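Local coordinates for DNA gyrase, B subunit, truncated (Myxococcus xanthus, PDB 3CWV), which probably takes part in the ATP-dependent breakage, passage and rejoining of double-stranded DNA, as a GyrB-family type II topoisomerase subunit, at residues Asp231-Asp235 with Gly236-Gln240; His268-Gly271 with Val272-Ala275; Leu328-Ala331 with Ile332-Leu336. All coordinates share one frame; numbering follows the deposited sequence.

Contact 1: Asp231-Asp235 with Gly236-Gln240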
loop_
_atom_site.group_PDB
_atom_site.type_symbol
_atom_site.label_atom_id
_atom_site.label_comp_id
_atom_site.label_asym_id
_atom_site.label_seq_id
_atom_site.Cartn_x
_atom_site.Cartn_y
_atom_site.Cartn_z
ATOM N N ASP A 231 -4.193 14.075 -9.661
ATOM C CA ASP A 231 -4.974 12.935 -9.231
ATOM C C ASP A 231 -6.046 12.787 -10.289
ATOM O O ASP A 231 -6.902 13.661 -10.409
ATOM C CB ASP A 231 -5.638 13.214 -7.874
ATOM C CG ASP A 231 -6.502 12.053 -7.375
ATOM O OD1 ASP A 231 -6.549 10.952 -7.999
ATOM O OD2 ASP A 231 -7.156 12.249 -6.324
ATOM N N PHE A 232 -5.994 11.705 -11.059
ATOM C CA PHE A 232 -7.014 11.475 -12.089
ATOM C C PHE A 232 -7.216 9.990 -12.350
ATOM O O PHE A 232 -6.440 9.165 -11.875
ATOM C CB PHE A 232 -6.648 12.203 -13.390
ATOM C CG PHE A 232 -5.412 11.664 -14.070
ATOM C CD1 PHE A 232 -5.523 10.817 -15.165
ATOM C CD2 PHE A 232 -4.151 12.021 -13.636
ATOM C CE1 PHE A 232 -4.395 10.314 -15.781
ATOM C CE2 PHE A 232 -3.023 11.534 -14.260
ATOM C CZ PHE A 232 -3.147 10.676 -15.331
ATOM N N THR A 233 -8.260 9.659 -13.104
ATOM C CA THR A 233 -8.597 8.268 -13.400
ATOM C C THR A 233 -8.633 8.060 -14.918
ATOM O O THR A 233 -9.134 8.910 -15.671
ATOM C CB THR A 233 -9.914 7.868 -12.727
ATOM O OG1 THR A 233 -9.759 7.970 -11.303
ATOM C CG2 THR A 233 -10.310 6.428 -13.061
ATOM N N TRP A 234 -8.041 6.961 -15.361
ATOM C CA TRP A 234 -8.056 6.584 -16.771
ATOM C C TRP A 234 -8.387 5.122 -16.861
ATOM O O TRP A 234 -7.724 4.291 -16.226
ATOM C CB TRP A 234 -6.705 6.818 -17.436
ATOM C CG TRP A 234 -6.633 6.253 -18.828
ATOM C CD1 TRP A 234 -7.176 6.800 -19.969
ATOM C CD2 TRP A 234 -5.957 5.055 -19.245
ATOM N NE1 TRP A 234 -6.901 6.003 -21.053
ATOM C CE2 TRP A 234 -6.150 4.930 -20.644
ATOM C CE3 TRP A 234 -5.217 4.071 -18.574
ATOM C CZ2 TRP A 234 -5.624 3.854 -21.387
ATOM C CZ3 TRP A 234 -4.686 3.003 -19.314
ATOM C CH2 TRP A 234 -4.889 2.909 -20.707
ATOM N N ASP A 235 -9.430 4.806 -17.633
ATOM C CA ASP A 235 -9.838 3.439 -17.831
ATOM C C ASP A 235 -9.912 2.657 -16.513
ATOM O O ASP A 235 -9.435 1.530 -16.449
ATOM C CB ASP A 235 -8.873 2.729 -18.801
ATOM C CG ASP A 235 -9.556 1.647 -19.578
ATOM O OD1 ASP A 235 -10.733 1.869 -19.962
ATOM O OD2 ASP A 235 -8.945 0.577 -19.791
ATOM N N GLY A 236 -10.506 3.253 -15.474
ATOM C CA GLY A 236 -10.699 2.565 -14.195
ATOM C C GLY A 236 -9.503 2.589 -13.244
ATOM O O GLY A 236 -9.574 2.030 -12.137
ATOM N N LEU A 237 -8.425 3.246 -13.678
ATOM C CA LEU A 237 -7.140 3.274 -12.977
ATOM C C LEU A 237 -6.911 4.668 -12.423
ATOM O O LEU A 237 -6.933 5.637 -13.185
ATOM C CB LEU A 237 -5.997 2.966 -13.956
ATOM C CG LEU A 237 -5.932 1.567 -14.581
ATOM C CD1 LEU A 237 -4.619 1.381 -15.287
ATOM C CD2 LEU A 237 -6.104 0.495 -13.520
ATOM N N ARG A 238 -6.645 4.775 -11.121
ATOM C CA ARG A 238 -6.342 6.059 -10.519
ATOM C C ARG A 238 -4.852 6.342 -10.508
ATOM O O ARG A 238 -4.046 5.507 -10.113
ATOM C CB ARG A 238 -6.909 6.146 -9.106
ATOM C CG ARG A 238 -6.639 7.485 -8.444
ATOM C CD ARG A 238 -7.067 7.436 -6.970
ATOM N NE ARG A 238 -7.138 8.762 -6.361
ATOM C CZ ARG A 238 -7.452 8.982 -5.081
ATOM N NH1 ARG A 238 -7.709 7.961 -4.262
ATOM N NH2 ARG A 238 -7.496 10.222 -4.614
ATOM N N VAL A 239 -4.478 7.531 -10.947
ATOM C CA VAL A 239 -3.077 7.911 -10.975
ATOM C C VAL A 239 -2.947 9.114 -10.061
ATOM O O VAL A 239 -3.686 10.080 -10.217
ATOM C CB VAL A 239 -2.634 8.266 -12.389
ATOM C CG1 VAL A 239 -1.184 8.771 -12.405
ATOM C CG2 VAL A 239 -2.806 7.051 -13.320
ATOM N N GLN A 240 -2.064 9.013 -9.069
ATOM C CA GLN A 240 -1.816 10.095 -8.113
ATOM C C GLN A 240 -0.332 10.384 -8.164
ATOM O O GLN A 240 0.494 9.471 -8.166
ATOM C CB GLN A 240 -2.198 9.679 -6.698
ATOM C CG GLN A 240 -3.653 9.283 -6.515
ATOM C CD GLN A 240 -3.888 8.583 -5.191
ATOM O OE1 GLN A 240 -3.727 7.358 -5.074
ATOM N NE2 GLN A 240 -4.278 9.358 -4.179
#

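Contact 2: His268-Gly271 with Val272-Ala275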
loop_
_atom_site.group_PDB
_atom_site.type_symbol
_atom_site.label_atom_id
_atom_site.label_comp_id
_atom_site.label_asym_id
_atom_site.label_seq_id
_atom_site.Cartn_x
_atom_site.Cartn_y
_atom_site.Cartn_z
ATOM N N HIS A 268 3.664 3.955 -15.569
ATOM C CA HIS A 268 3.079 5.027 -14.762
ATOM C C HIS A 268 4.088 6.177 -14.603
ATOM O O HIS A 268 3.763 7.348 -14.833
ATOM C CB HIS A 268 2.578 4.507 -13.388
ATOM C CG HIS A 268 3.582 3.677 -12.634
ATOM N ND1 HIS A 268 3.560 3.545 -11.260
ATOM C CD2 HIS A 268 4.623 2.923 -13.063
ATOM C CE1 HIS A 268 4.537 2.741 -10.875
ATOM N NE2 HIS A 268 5.194 2.347 -11.952
ATOM N N VAL A 269 5.328 5.825 -14.287
ATOM C CA VAL A 269 6.385 6.802 -14.105
ATOM C C VAL A 269 6.772 7.453 -15.437
ATOM O O VAL A 269 6.870 8.685 -15.526
ATOM C CB VAL A 269 7.588 6.140 -13.430
ATOM C CG1 VAL A 269 8.854 7.014 -13.499
ATOM C CG2 VAL A 269 7.237 5.759 -11.976
ATOM N N LYS A 270 6.987 6.641 -16.480
ATOM C CA LYS A 270 7.362 7.187 -17.774
ATOM C C LYS A 270 6.324 8.149 -18.344
ATOM O O LYS A 270 6.683 9.133 -18.971
ATOM C CB LYS A 270 7.673 6.076 -18.782
ATOM C CG LYS A 270 9.141 5.643 -18.759
ATOM C CD LYS A 270 9.979 6.359 -19.820
ATOM C CE LYS A 270 9.583 5.895 -21.225
ATOM N NZ LYS A 270 10.679 6.041 -22.238
ATOM N N GLY A 271 5.046 7.886 -18.126
ATOM C CA GLY A 271 4.024 8.857 -18.514
ATOM C C GLY A 271 4.296 10.234 -17.909
ATOM O O GLY A 271 4.152 11.279 -18.581
ATOM N N VAL A 272 4.690 10.242 -16.639
ATOM C CA VAL A 272 4.890 11.486 -15.905
ATOM C C VAL A 272 6.154 12.177 -16.377
ATOM O O VAL A 272 6.140 13.362 -16.649
ATOM C CB VAL A 272 4.917 11.286 -14.359
ATOM C CG1 VAL A 272 5.253 12.634 -13.621
ATOM C CG2 VAL A 272 3.565 10.739 -13.861
ATOM N N THR A 273 7.255 11.445 -16.467
ATOM C CA THR A 273 8.508 12.080 -16.794
ATOM C C THR A 273 8.503 12.563 -18.247
ATOM O O THR A 273 9.055 13.624 -18.552
ATOM C CB THR A 273 9.702 11.164 -16.551
ATOM O OG1 THR A 273 9.607 10.028 -17.413
ATOM C CG2 THR A 273 9.742 10.701 -15.090
ATOM N N GLN A 274 7.849 11.812 -19.129
ATOM C CA GLN A 274 7.738 12.228 -20.522
ATOM C C GLN A 274 6.902 13.489 -20.655
ATOM O O GLN A 274 7.236 14.387 -21.449
ATOM C CB GLN A 274 7.191 11.095 -21.404
ATOM C CG GLN A 274 8.233 9.969 -21.634
ATOM C CD GLN A 274 9.482 10.453 -22.392
ATOM O OE1 GLN A 274 10.562 10.631 -21.812
ATOM N NE2 GLN A 274 9.323 10.686 -23.690
ATOM N N ALA A 275 5.822 13.563 -19.880
ATOM C CA ALA A 275 4.965 14.745 -19.855
ATOM C C ALA A 275 5.723 15.984 -19.359
ATOM O O ALA A 275 5.580 17.063 -19.930
ATOM C CB ALA A 275 3.722 14.487 -18.993
#

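Contact 3: Leu328-Ala331 with Ile332-Leu336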
loop_
_atom_site.group_PDB
_atom_site.type_symbol
_atom_site.label_atom_id
_atom_site.label_comp_id
_atom_site.label_asym_id
_atom_site.label_seq_id
_atom_site.Cartn_x
_atom_site.Cartn_y
_atom_site.Cartn_z
ATOM N N LEU A 328 -1.153 2.921 -20.905
ATOM C CA LEU A 328 -1.075 3.742 -19.685
ATOM C C LEU A 328 -0.092 4.915 -19.811
ATOM O O LEU A 328 -0.409 6.034 -19.439
ATOM C CB LEU A 328 -0.687 2.903 -18.434
ATOM C CG LEU A 328 -0.614 3.727 -17.128
ATOM C CD1 LEU A 328 -1.952 4.390 -16.844
ATOM C CD2 LEU A 328 -0.209 2.875 -15.911
ATOM N N GLU A 329 1.107 4.650 -20.316
ATOM C CA GLU A 329 2.099 5.703 -20.425
ATOM C C GLU A 329 1.621 6.877 -21.283
ATOM O O GLU A 329 1.803 8.054 -20.921
ATOM C CB GLU A 329 3.394 5.148 -21.009
ATOM C CG GLU A 329 4.378 6.251 -21.357
ATOM C CD GLU A 329 5.645 5.739 -22.025
ATOM O OE1 GLU A 329 6.033 4.574 -21.793
ATOM O OE2 GLU A 329 6.251 6.522 -22.779
ATOM N N GLU A 330 1.037 6.561 -22.436
ATOM C CA GLU A 330 0.543 7.611 -23.325
ATOM C C GLU A 330 -0.678 8.313 -22.767
ATOM O O GLU A 330 -0.805 9.516 -22.932
ATOM C CB GLU A 330 0.262 7.085 -24.729
ATOM C CG GLU A 330 1.392 7.375 -25.693
ATOM C CD GLU A 330 1.730 8.862 -25.750
ATOM O OE1 GLU A 330 2.900 9.207 -25.496
ATOM O OE2 GLU A 330 0.823 9.678 -26.030
ATOM N N ALA A 331 -1.571 7.568 -22.119
ATOM C CA ALA A 331 -2.746 8.161 -21.445
ATOM C C ALA A 331 -2.371 9.183 -20.384
ATOM O O ALA A 331 -3.019 10.229 -20.282
ATOM C CB ALA A 331 -3.599 7.099 -20.824
ATOM N N ILE A 332 -1.354 8.855 -19.577
ATOM C CA ILE A 332 -0.813 9.760 -18.550
ATOM C C ILE A 332 -0.119 10.957 -19.190
ATOM O O ILE A 332 -0.365 12.093 -18.782
ATOM C CB ILE A 332 0.201 9.038 -17.639
ATOM C CG1 ILE A 332 -0.497 7.955 -16.801
ATOM C CG2 ILE A 332 0.955 10.021 -16.717
ATOM C CD1 ILE A 332 0.485 7.142 -15.991
ATOM N N ARG A 333 0.731 10.704 -20.190
ATOM C CA ARG A 333 1.444 11.781 -20.865
ATOM C C ARG A 333 0.488 12.783 -21.493
ATOM O O ARG A 333 0.672 13.989 -21.323
ATOM C CB ARG A 333 2.449 11.276 -21.909
ATOM C CG ARG A 333 3.430 12.387 -22.376
ATOM C CD ARG A 333 4.022 12.125 -23.763
ATOM N NE ARG A 333 2.963 11.934 -24.749
ATOM C CZ ARG A 333 2.202 12.907 -25.248
ATOM N NH1 ARG A 333 1.252 12.617 -26.121
ATOM N NH2 ARG A 333 2.376 14.172 -24.871
ATOM N N LYS A 334 -0.549 12.287 -22.168
ATOM C CA LYS A 334 -1.558 13.149 -22.775
ATOM C C LYS A 334 -2.344 13.956 -21.759
ATOM O O LYS A 334 -2.654 15.126 -22.002
ATOM C CB LYS A 334 -2.531 12.347 -23.650
ATOM C CG LYS A 334 -1.942 11.956 -24.987
ATOM C CD LYS A 334 -2.751 10.862 -25.675
ATOM C CE LYS A 334 -2.012 10.353 -26.908
ATOM N NZ LYS A 334 -2.892 9.484 -27.721
ATOM N N GLN A 335 -2.684 13.336 -20.635
ATOM C CA GLN A 335 -3.376 14.040 -19.568
ATOM C C GLN A 335 -2.487 15.115 -18.941
ATOM O O GLN A 335 -2.948 16.227 -18.669
ATOM C CB GLN A 335 -3.813 13.060 -18.469
ATOM C CG GLN A 335 -4.587 13.698 -17.304
ATOM C CD GLN A 335 -6.056 13.886 -17.614
ATOM O OE1 GLN A 335 -6.536 13.455 -18.662
ATOM N NE2 GLN A 335 -6.782 14.509 -16.692
ATOM N N LEU A 336 -1.229 14.784 -18.684
ATOM C CA LEU A 336 -0.418 15.648 -17.831
ATOM C C LEU A 336 0.390 16.707 -18.566
ATOM O O LEU A 336 0.674 17.765 -18.000
ATOM C CB LEU A 336 0.519 14.830 -16.956
ATOM C CG LEU A 336 -0.147 13.864 -15.978
ATOM C CD1 LEU A 336 0.932 13.317 -15.077
ATOM C CD2 LEU A 336 -1.229 14.574 -15.158
#

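Contact 1: Asp231-Asp235 with Gly236-Gln240
R238 reaches D231 with two nitrogens of its guanidinium, NE and NH2, and meets one carboxylate oxygen with each. NE lies 2.8 Å from D231 OD1 and NH2 lies 2.7 Å from D231 OD2, both bonds nearly straight. The acceptors sit in the guanidinium plane, whereas the carboxylate is turned about 27° against it and receives both N-H groups on its syn side, tilted out of its own plane. R238 CG is anti to the backbone N (chi1 -179°) and the chain then runs straight to NE, reaching diagonally across the hairpin, past its pair partner T233, on the face it shares with D231. Over the guanidinium, Q240 NE2 lies 3.3 Å above the plane, near its centre.

The other side of the hairpin is apolar. V239 sets CB over one face of the F232 ring, offset toward the rim, in a CH-pi contact 3.8 Å from F232 CE2.

Strands 231-234 and 237-240 hold these groups in antiparallel register. F232 and V239 exchange two backbone bonds, V239 N to F232 O (2.7 Å) and F232 N to V239 O, and W234 pairs likewise with L237. D235 and G236 close the hairpin in a type I' turn, both with positive phi. Q335 and L336 of helix 328-345 cover F232.

Two oriented bonds should fix the rotation of the exposed D231 carboxylate and probably favour its ionised form.

Contact 2: His268-Gly271 with Val272-Ala275
V269 and T273 meet one turn apart on helix 267-284, which packs against the mixed sheet containing strands 252-257 and 300-307. Their side chains cross at a slant, methyl to methyl, with V269 CG1 4.1 Å from T273 CG2. The two branches of T273 do different work: its methyl is anti to the carbonyl carbon and faces V269, while chi1 of 63° tucks OG1 between the backbone N and the carbonyl carbon. From there the hydroxyl makes a weak hydrogen bond back to K270 O, at 3.4 Å. T273 N bonds to V269 O as the ordinary i to i+4 bond (2.9 Å).

K270 O also receives Q274 N, in addition to the hydroxyl of T273. Q274 turns toward the preceding turn, and its chi1 of -73° places CG 3.2 Å from K270 O; a bend at chi2 (-63°) then turns the amide. V272 lies on a different flank, its CG2 methyl 3.5 Å from H268 O.

H268 points away from the following turn, and V269 CG2 lies over the centre of its imidazole, 3.9 Å above the plane. Both residues pack on the sheet, H268 touching V304 and V306 and V269 touching L253 and S255. The V272 side of the helix is buried between V304 of the sheet and I332 and L336 of helix 328-345. Two residues beyond V269, G271 O accepts A275 N at 3.1 Å, and the A275 CB methyl lies 3.3 Å from the same G271 O.

Contact 3: Leu328-Ala331 with Ile332-Leu336
At the start of helix 328-345, E330 and R333 form a salt bridge along one flank, their side chains running alongside one another. R333 uses NE and NH1, one for each carboxylate oxygen: NE to E330 OE1 at 2.8 Å and NH1 to E330 OE2 at 3.0 Å. The carboxylate meets the edge of the guanidinium, with the two planes 30° apart, and OE2 accepts through its syn lone pair. R333 bends at chi3 (55°), folding its end back toward the glutamate, whose own chain bends at chi2.

K334 crosses the same carboxylate at an angle. Its extended chain brings CE to 3.0 Å from E330 OE2, but NZ remains 4.1 Å from that oxygen, too far for a salt bridge; its positive charge could still help stabilise the ionised glutamate.

These are i to i+3 and i to i+4 neighbours on an amphipathic helix, and the apolar flank carries L328 and I332. These two meet at a slant, L328 CG reaching I332 CD1 at 3.8 Å. The regular helical bonds set this i to i+4 spacing, among them I332 N to L328 O at 3.0 Å. L328 and A331 are covered by W234 of the hairpin strand, and I332 by V272 of helix 267-284. On the polar flank, R333 NH2 also makes a weak hydrogen bond to Q337 OE1.

The contacts follow one another along the chain, contact 1 first and contact 3 last, all in a part of the fold consistent with the transducer domain of GyrB. Contact 1 is the hairpin at one edge of the five-stranded mixed sheet; contacts 2 and 3 are stretches of about two turns on helices 267-284 and 328-345. Helix 328-345 touches both the hairpin and helix 267-284: contact 3 is centred 10 Å from contact 1 and 7 Å from contact 2, and W234 CE2 lies 3.4 Å from A331 CB. Contacts 1 and 2 do not touch, their nearest atoms being about 5 Å apart. Hairpin and two helices thus share one apolar core.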